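Local coordinates for uncharacterized protein (Bacteroides ovatus CL02T12C04, PDB 6PTM), which is probably a family GH42 glycoside hydrolase that acts as an exo-carrageenase, cleaving sugar units from the ends of carrageenan chains, at residues P563-Y568 and E602-N607; R585-L590 and I597-E602. All blocks are in the same frame, centred on the assembly; numbering follows the deposited sequence.

Contact 1 of 2, residues P563-Y568 and E602-N607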
ATOM      1  N   PRO A 563     -11.078  15.380   8.137  1.00 14.41           N
ATOM      2  CA  PRO A 563     -11.338  16.802   8.364  1.00 15.04           C
ATOM      3  C   PRO A 563     -10.099  17.675   8.603  1.00 15.44           C
ATOM      4  O   PRO A 563     -10.215  18.887   8.724  1.00 14.64           O
ATOM      5  CB  PRO A 563     -12.200  16.764   9.630  1.00 15.71           C
ATOM      6  CG  PRO A 563     -11.663  15.560  10.384  1.00 15.70           C
ATOM      7  CD  PRO A 563     -11.461  14.541   9.281  1.00 14.27           C
ATOM      8  N   LEU A 564      -8.954  17.047   8.788  1.00 15.09           N
ATOM      9  CA  LEU A 564      -7.680  17.763   8.938  1.00 15.24           C
ATOM     10  C   LEU A 564      -6.781  17.276   7.810  1.00 16.17           C
ATOM     11  O   LEU A 564      -6.602  16.009   7.656  1.00 15.92           O
ATOM     12  CB  LEU A 564      -7.091  17.499  10.321  1.00 15.79           C
ATOM     13  CG  LEU A 564      -7.914  18.031  11.493  1.00 16.28           C
ATOM     14  CD1 LEU A 564      -7.351  17.510  12.803  1.00 17.91           C
ATOM     15  CD2 LEU A 564      -7.947  19.555  11.498  1.00 17.37           C
ATOM     16  N   ARG A 565      -6.262  18.229   7.042  1.00 14.54           N
ATOM     17  CA  ARG A 565      -5.330  17.939   5.923  1.00 14.49           C
ATOM     18  C   ARG A 565      -3.968  18.542   6.225  1.00 14.24           C
ATOM     19  O   ARG A 565      -3.873  19.769   6.419  1.00 14.77           O
ATOM     20  CB  ARG A 565      -5.898  18.482   4.615  1.00 13.76           C
ATOM     21  CG  ARG A 565      -7.243  17.887   4.253  1.00 15.03           C
ATOM     22  CD  ARG A 565      -7.290  16.367   4.330  1.00 15.03           C
ATOM     23  NE  ARG A 565      -8.573  15.941   3.791  1.00 14.73           N
ATOM     24  CZ  ARG A 565      -8.805  15.661   2.511  1.00 14.67           C
ATOM     25  NH1 ARG A 565      -7.837  15.674   1.601  1.00 15.94           N
ATOM     26  NH2 ARG A 565     -10.003  15.255   2.155  1.00 14.83           N
ATOM     27  N   ILE A 566      -2.942  17.707   6.229  1.00 14.22           N
ATOM     28  CA  ILE A 566      -1.545  18.169   6.402  1.00 14.93           C
ATOM     29  C   ILE A 566      -1.075  18.629   5.040  1.00 14.91           C
ATOM     30  O   ILE A 566      -1.098  17.793   4.131  1.00 14.08           O
ATOM     31  CB  ILE A 566      -0.689  17.034   6.964  1.00 15.69           C
ATOM     32  CG1 ILE A 566      -1.160  16.656   8.363  1.00 16.35           C
ATOM     33  CG2 ILE A 566       0.786  17.362   6.949  1.00 16.02           C
ATOM     34  CD1 ILE A 566      -0.539  15.400   8.831  1.00 16.86           C
ATOM     35  N   PHE A 567      -0.590  19.864   4.928  1.00 15.49           N
ATOM     36  CA  PHE A 567      -0.056  20.390   3.647  1.00 14.84           C
ATOM     37  C   PHE A 567       1.250  19.696   3.260  1.00 14.00           C
ATOM     38  O   PHE A 567       2.161  19.567   4.087  1.00 14.09           O
ATOM     39  CB  PHE A 567       0.157  21.898   3.665  1.00 16.23           C
ATOM     40  CG  PHE A 567       0.260  22.443   2.268  1.00 16.28           C
ATOM     41  CD1 PHE A 567       1.490  22.713   1.704  1.00 16.14           C
ATOM     42  CD2 PHE A 567      -0.878  22.564   1.488  1.00 16.53           C
ATOM     43  CE1 PHE A 567       1.563  23.172   0.397  1.00 17.53           C
ATOM     44  CE2 PHE A 567      -0.795  22.963   0.162  1.00 15.47           C
ATOM     45  CZ  PHE A 567       0.424  23.297  -0.365  1.00 16.06           C
ATOM     46  N   TYR A 568       1.309  19.215   2.015  1.00 13.41           N
ATOM     47  CA  TYR A 568       2.493  18.534   1.438  1.00 12.95           C
ATOM     48  C   TYR A 568       2.890  19.284   0.165  1.00 13.84           C
ATOM     49  O   TYR A 568       2.036  19.622  -0.684  1.00 14.22           O
ATOM     50  CB  TYR A 568       2.252  17.043   1.145  1.00 12.38           C
ATOM     51  CG  TYR A 568       3.415  16.400   0.437  1.00 11.53           C
ATOM     52  CD1 TYR A 568       4.524  15.996   1.149  1.00 12.36           C
ATOM     53  CD2 TYR A 568       3.465  16.270  -0.945  1.00 11.58           C
ATOM     54  CE1 TYR A 568       5.645  15.492   0.511  1.00 13.06           C
ATOM     55  CE2 TYR A 568       4.572  15.726  -1.592  1.00 11.37           C
ATOM     56  CZ  TYR A 568       5.681  15.362  -0.864  1.00 11.54           C
ATOM     57  OH  TYR A 568       6.795  14.808  -1.445  1.00 13.17           O
ATOM     58  N   GLU A 602      -1.367  21.500  -3.686  1.00 14.67           N
ATOM     59  CA  GLU A 602      -1.983  22.316  -4.749  1.00 15.33           C
ATOM     60  C   GLU A 602      -2.967  21.470  -5.588  1.00 15.55           C
ATOM     61  O   GLU A 602      -4.094  21.919  -5.839  1.00 15.47           O
ATOM     62  CB  GLU A 602      -0.906  22.926  -5.643  1.00 17.54           C
ATOM     63  CG  GLU A 602      -1.519  23.707  -6.804  1.00 19.11           C
ATOM     64  CD  GLU A 602      -0.543  24.528  -7.630  1.00 21.16           C
ATOM     65  OE1 GLU A 602       0.685  24.523  -7.345  1.00 22.56           O
ATOM     66  OE2 GLU A 602      -1.027  25.153  -8.586  1.00 22.00           O
ATOM     67  N   GLY A 603      -2.566  20.270  -6.012  1.00 15.00           N
ATOM     68  CA  GLY A 603      -3.387  19.423  -6.895  1.00 15.63           C
ATOM     69  C   GLY A 603      -4.671  18.969  -6.228  1.00 14.56           C
ATOM     70  O   GLY A 603      -5.732  18.974  -6.860  1.00 14.62           O
ATOM     71  N   ILE A 604      -4.608  18.594  -4.962  1.00 13.93           N
ATOM     72  CA  ILE A 604      -5.815  18.222  -4.184  1.00 13.75           C
ATOM     73  C   ILE A 604      -6.745  19.439  -4.064  1.00 14.55           C
ATOM     74  O   ILE A 604      -7.985  19.283  -4.260  1.00 14.26           O
ATOM     75  CB  ILE A 604      -5.384  17.615  -2.830  1.00 14.52           C
ATOM     76  CG1 ILE A 604      -4.814  16.207  -3.020  1.00 14.85           C
ATOM     77  CG2 ILE A 604      -6.512  17.607  -1.822  1.00 13.11           C
ATOM     78  CD1 ILE A 604      -4.049  15.657  -1.814  1.00 14.90           C
ATOM     79  N   LEU A 605      -6.219  20.613  -3.719  1.00 15.17           N
ATOM     80  CA  LEU A 605      -7.095  21.803  -3.540  1.00 16.65           C
ATOM     81  C   LEU A 605      -7.730  22.115  -4.895  1.00 17.18           C
ATOM     82  O   LEU A 605      -8.914  22.499  -4.929  1.00 18.40           O
ATOM     83  CB  LEU A 605      -6.297  22.993  -2.994  1.00 17.16           C
ATOM     84  CG  LEU A 605      -6.333  23.165  -1.474  1.00 19.79           C
ATOM     85  CD1 LEU A 605      -5.832  21.917  -0.771  1.00 22.86           C
ATOM     86  CD2 LEU A 605      -5.454  24.312  -1.063  1.00 23.25           C
ATOM     87  N   LYS A 606      -6.999  21.962  -5.992  1.00 17.43           N
ATOM     88  CA  LYS A 606      -7.570  22.356  -7.306  1.00 18.85           C
ATOM     89  C   LYS A 606      -8.542  21.305  -7.836  1.00 17.54           C
ATOM     90  O   LYS A 606      -9.402  21.686  -8.598  1.00 18.70           O
ATOM     91  CB  LYS A 606      -6.477  22.633  -8.328  1.00 18.98           C
ATOM     92  CG  LYS A 606      -5.685  23.865  -7.948  1.00 21.62           C
ATOM     93  CD  LYS A 606      -4.703  24.312  -8.988  1.00 25.64           C
ATOM     94  CE  LYS A 606      -4.776  25.816  -9.141  1.00 27.47           C
ATOM     95  NZ  LYS A 606      -3.439  26.338  -9.477  1.00 30.20           N
ATOM     96  N   ASN A 607      -8.402  20.034  -7.487  1.00 17.02           N
ATOM     97  CA  ASN A 607      -9.149  18.968  -8.205  1.00 17.88           C
ATOM     98  C   ASN A 607     -10.179  18.269  -7.328  1.00 18.76           C
ATOM     99  O   ASN A 607     -10.941  17.526  -7.908  1.00 19.05           O
ATOM    100  CB  ASN A 607      -8.178  17.939  -8.776  1.00 19.77           C
ATOM    101  CG  ASN A 607      -7.376  18.567  -9.893  1.00 21.55           C
ATOM    102  OD1 ASN A 607      -7.907  18.741 -10.990  1.00 20.57           O
ATOM    103  ND2 ASN A 607      -6.140  18.957  -9.609  1.00 22.15           N
TER
HETATM  104  O   HOH W   1       1.592  21.040  -3.053  1.00 13.92           O

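Contact 2 of 2, residues R585-L590 and I597-E602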
ATOM      1  N   ARG A 585       5.850  13.483  11.930  1.00 16.36           N
ATOM      2  CA  ARG A 585       5.710  13.926  13.339  1.00 16.25           C
ATOM      3  C   ARG A 585       4.309  14.530  13.527  1.00 16.70           C
ATOM      4  O   ARG A 585       3.638  14.172  14.531  1.00 16.48           O
ATOM      5  CB  ARG A 585       6.859  14.863  13.738  1.00 17.21           C
ATOM      6  CG  ARG A 585       6.959  15.110  15.244  1.00 17.79           C
ATOM      7  CD  ARG A 585       8.103  16.060  15.663  1.00 20.20           C
ATOM      8  NE  ARG A 585       9.326  15.612  15.008  1.00 20.34           N
ATOM      9  CZ  ARG A 585       9.885  16.189  13.947  1.00 21.15           C
ATOM     10  NH1 ARG A 585       9.408  17.307  13.426  1.00 20.33           N
ATOM     11  NH2 ARG A 585      10.936  15.619  13.401  1.00 22.23           N
ATOM     12  N   ILE A 586       3.830  15.343  12.575  1.00 15.39           N
ATOM     13  CA  ILE A 586       2.519  16.028  12.694  1.00 16.00           C
ATOM     14  C   ILE A 586       1.399  15.001  12.415  1.00 15.92           C
ATOM     15  O   ILE A 586       0.396  14.996  13.165  1.00 15.64           O
ATOM     16  CB  ILE A 586       2.408  17.316  11.839  1.00 15.91           C
ATOM     17  CG1 ILE A 586       1.025  17.956  11.979  1.00 16.89           C
ATOM     18  CG2 ILE A 586       2.713  17.090  10.369  1.00 15.62           C
ATOM     19  CD1 ILE A 586       0.560  18.232  13.416  1.00 17.18           C
ATOM     20  N   TYR A 587       1.573  14.105  11.443  1.00 15.01           N
ATOM     21  CA  TYR A 587       0.610  12.993  11.182  1.00 15.21           C
ATOM     22  C   TYR A 587       0.390  12.176  12.455  1.00 14.83           C
ATOM     23  O   TYR A 587      -0.756  11.958  12.848  1.00 14.53           O
ATOM     24  CB  TYR A 587       1.135  12.049  10.101  1.00 15.09           C
ATOM     25  CG  TYR A 587       0.214  10.912   9.762  1.00 15.01           C
ATOM     26  CD1 TYR A 587      -0.937  11.113   9.016  1.00 16.42           C
ATOM     27  CD2 TYR A 587       0.452   9.637  10.249  1.00 15.90           C
ATOM     28  CE1 TYR A 587      -1.805  10.068   8.719  1.00 16.51           C
ATOM     29  CE2 TYR A 587      -0.400   8.575   9.952  1.00 16.81           C
ATOM     30  CZ  TYR A 587      -1.518   8.786   9.165  1.00 16.01           C
ATOM     31  OH  TYR A 587      -2.337   7.759   8.876  1.00 16.65           O
ATOM     32  N   GLU A 588       1.477  11.698  13.063  1.00 15.93           N
ATOM     33  CA  GLU A 588       1.447  10.879  14.315  1.00 16.29           C
ATOM     34  C   GLU A 588       0.741  11.663  15.433  1.00 17.30           C
ATOM     35  O   GLU A 588      -0.076  11.087  16.203  1.00 15.70           O
ATOM     36  CB  GLU A 588       2.880  10.544  14.702  1.00 17.72           C
ATOM     37  CG  GLU A 588       3.022   9.743  15.969  1.00 18.34           C
ATOM     38  CD  GLU A 588       4.462   9.362  16.260  1.00 19.89           C
ATOM     39  OE1 GLU A 588       5.331  10.275  16.285  1.00 18.94           O
ATOM     40  OE2 GLU A 588       4.712   8.169  16.483  1.00 20.81           O
ATOM     41  N   LYS A 589       1.053  12.947  15.530  1.00 16.46           N
ATOM     42  CA  LYS A 589       0.482  13.835  16.561  1.00 16.40           C
ATOM     43  C   LYS A 589      -1.032  13.890  16.402  1.00 16.28           C
ATOM     44  O   LYS A 589      -1.697  13.930  17.412  1.00 14.83           O
ATOM     45  CB  LYS A 589       1.141  15.215  16.472  1.00 18.41           C
ATOM     46  CG  LYS A 589       0.769  16.135  17.604  1.00 21.55           C
ATOM     47  CD  LYS A 589       1.340  15.648  18.927  1.00 22.12           C
ATOM     48  CE  LYS A 589       1.228  16.673  20.024  1.00 25.52           C
ATOM     49  NZ  LYS A 589       1.869  16.136  21.252  1.00 29.50           N
ATOM     50  N   LEU A 590      -1.563  13.856  15.174  1.00 16.41           N
ATOM     51  CA  LEU A 590      -3.005  14.064  14.926  1.00 17.46           C
ATOM     52  C   LEU A 590      -3.770  12.731  14.835  1.00 17.11           C
ATOM     53  O   LEU A 590      -4.962  12.774  14.943  1.00 17.35           O
ATOM     54  CB  LEU A 590      -3.197  14.875  13.639  1.00 17.17           C
ATOM     55  CG  LEU A 590      -2.641  16.300  13.612  1.00 17.48           C
ATOM     56  CD1 LEU A 590      -2.939  16.932  12.257  1.00 16.00           C
ATOM     57  CD2 LEU A 590      -3.192  17.150  14.749  1.00 18.18           C
ATOM     58  N   ILE A 597      -6.946  11.300   9.302  1.00 13.72           N
ATOM     59  CA  ILE A 597      -6.036  12.427   8.975  1.00 14.04           C
ATOM     60  C   ILE A 597      -5.618  12.309   7.506  1.00 15.20           C
ATOM     61  O   ILE A 597      -5.170  11.233   7.113  1.00 17.93           O
ATOM     62  CB  ILE A 597      -4.821  12.458   9.917  1.00 14.28           C
ATOM     63  CG1 ILE A 597      -5.278  12.505  11.381  1.00 14.57           C
ATOM     64  CG2 ILE A 597      -3.899  13.612   9.574  1.00 14.56           C
ATOM     65  CD1 ILE A 597      -6.188  13.658  11.710  1.00 13.53           C
ATOM     66  N   GLY A 598      -5.778  13.386   6.725  1.00 14.33           N
ATOM     67  CA  GLY A 598      -5.406  13.362   5.305  1.00 14.45           C
ATOM     68  C   GLY A 598      -4.411  14.411   4.966  1.00 14.44           C
ATOM     69  O   GLY A 598      -3.791  14.992   5.906  1.00 13.05           O
ATOM     70  N   PHE A 599      -4.238  14.619   3.657  1.00 15.15           N
ATOM     71  CA  PHE A 599      -3.208  15.525   3.121  1.00 15.54           C
ATOM     72  C   PHE A 599      -3.861  16.552   2.202  1.00 15.61           C
ATOM     73  O   PHE A 599      -4.941  16.325   1.679  1.00 15.17           O
ATOM     74  CB  PHE A 599      -2.093  14.735   2.426  1.00 15.93           C
ATOM     75  CG  PHE A 599      -1.269  13.983   3.427  1.00 15.80           C
ATOM     76  CD1 PHE A 599      -0.199  14.598   4.050  1.00 15.70           C
ATOM     77  CD2 PHE A 599      -1.660  12.730   3.857  1.00 16.01           C
ATOM     78  CE1 PHE A 599       0.519  13.938   5.030  1.00 15.14           C
ATOM     79  CE2 PHE A 599      -0.951  12.069   4.839  1.00 15.67           C
ATOM     80  CZ  PHE A 599       0.157  12.663   5.404  1.00 15.30           C
ATOM     81  N   ALA A 600      -3.171  17.674   2.049  1.00 16.82           N
ATOM     82  CA  ALA A 600      -3.501  18.753   1.090  1.00 17.57           C
ATOM     83  C   ALA A 600      -2.254  19.029   0.273  1.00 17.20           C
ATOM     84  O   ALA A 600      -1.153  18.975   0.823  1.00 18.07           O
ATOM     85  CB  ALA A 600      -3.962  20.010   1.791  1.00 18.33           C
ATOM     86  N   THR A 601      -2.460  19.306  -1.004  1.00 16.43           N
ATOM     87  CA  THR A 601      -1.449  19.805  -1.949  1.00 14.78           C
ATOM     88  C   THR A 601      -2.124  20.853  -2.819  1.00 14.22           C
ATOM     89  O   THR A 601      -3.372  20.919  -2.838  1.00 13.54           O
ATOM     90  CB  THR A 601      -0.942  18.680  -2.866  1.00 14.64           C
ATOM     91  OG1 THR A 601      -2.048  18.218  -3.642  1.00 13.90           O
ATOM     92  CG2 THR A 601      -0.331  17.531  -2.111  1.00 14.49           C
ATOM     93  N   GLU A 602      -1.367  21.500  -3.686  1.00 14.67           N
ATOM     94  CA  GLU A 602      -1.983  22.316  -4.749  1.00 15.33           C
ATOM     95  C   GLU A 602      -2.967  21.470  -5.588  1.00 15.55           C
ATOM     96  O   GLU A 602      -4.094  21.919  -5.839  1.00 15.47           O
ATOM     97  CB  GLU A 602      -0.906  22.926  -5.643  1.00 17.54           C
ATOM     98  CG  GLU A 602      -1.519  23.707  -6.804  1.00 19.11           C
ATOM     99  CD  GLU A 602      -0.543  24.528  -7.630  1.00 21.16           C
ATOM    100  OE1 GLU A 602       0.685  24.523  -7.345  1.00 22.56           O
ATOM    101  OE2 GLU A 602      -1.027  25.153  -8.586  1.00 22.00           O
TER

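Contact 1 of 2, residues P563-Y568 and E602-N607
The ring of Phe567 reaches obliquely to the start of helix 602-607, its CE2 4.2 Å from the backbone N of Glu602. The two elements belong to a flavodoxin-like parallel sheet flanked by helices, in which strand 564-567 is followed across the sheet by 597-600 and the short helix springs from the end of that neighbour. With CG of Phe567 anti to the backbone N (chi1 -162°), the ring reaches the helix from the strand end, and its broad apolar surface also meets Val631 of helix 625-636. Two residues earlier, Arg565 crosses Ile604 obliquely, NH1 lying 4.1 Å from CG2. An arginine suits this buried place because its head group is fixed by backbone oxygens, NE by Lys562 O and NH1 by Phe599 O, while the branched isoleucine offers only hydrocarbon. Glu602, an acidic residue in the first turn, is probably favourable to the helix dipole; OE1 bonds Ser626, and Lys606 NZ forms a salt bridge with OE2, meeting it on its anti side at 2.8 Å. Polar linkage between the segments runs through one water, which donates to Tyr568 O at 2.8 Å and accepts from Glu602 N at 3.1 Å.

Contact 2 of 2, residues R585-L590 and I597-E602
The ring edge of Tyr587 meets the backbone O of Ile597, which lies in the ring plane 3.9 Å from CE1; separately, CD1 of Tyr587 packs 3.9 Å from CG2 of Ile597. The two side chains cross at a slant, whereas Tyr587 and Phe599 run at about a right angle, CD1 of the tyrosine 4.1 Å from CZ of the phenylalanine. A beta-branched residue suits position Ile597 because its branches serve two neighbours at once: CG2 packs on Tyr587, and CG1, anti to the carbonyl carbon (chi1 -55°), leads CD1 to Leu590, 3.8 Å from CB and 3.6 Å from the backbone O. Helix and strand run roughly antiparallel, at 145° with axes 9.3 Å apart, as expected in the beta-alpha-beta crossover from strand 564-567 to strand 597-600. Trimmed to an alanine, Ile597 would lose CG2 beside Tyr587 and the CG1-CD1 arm against Leu590, which is likely to open a gap between ring and helix end, though the backbone O would remain. The tyrosine's hydroxyl bonds Asp455 of helix 448-460, satisfying its polar end while the ring is buried. What joins the two segments is therefore shape and hydrophobic burial, with directional bonding left to partners beyond them.

In the fold
The centres of contacts 1 and 2 lie 10 Å apart, on opposite faces of one parallel sheet: Arg565 and Phe567 lie on the side that carries helices 602-607 and 625-636, whereas Ile566 faces helix 579-590 and touches Ile586, Ile597 and Phe599. Strands 564-567 and 597-600 are the seam, with probable hydrogen bonds from Ile566 N to Gly598 O at 2.9 Å and from Tyr568 N to Ala600 O at 2.7 Å. The contacts share Glu602, where strand 597-600 passes into the helix through Thr601, whose OG1 caps Ile604 N. The structure is of the apo form, and no catalytic role is known for either contact. Contact 2 faces helix 448-460 through Tyr587 and Phe599, joining the sheet to what is probably the catalytic barrel domain.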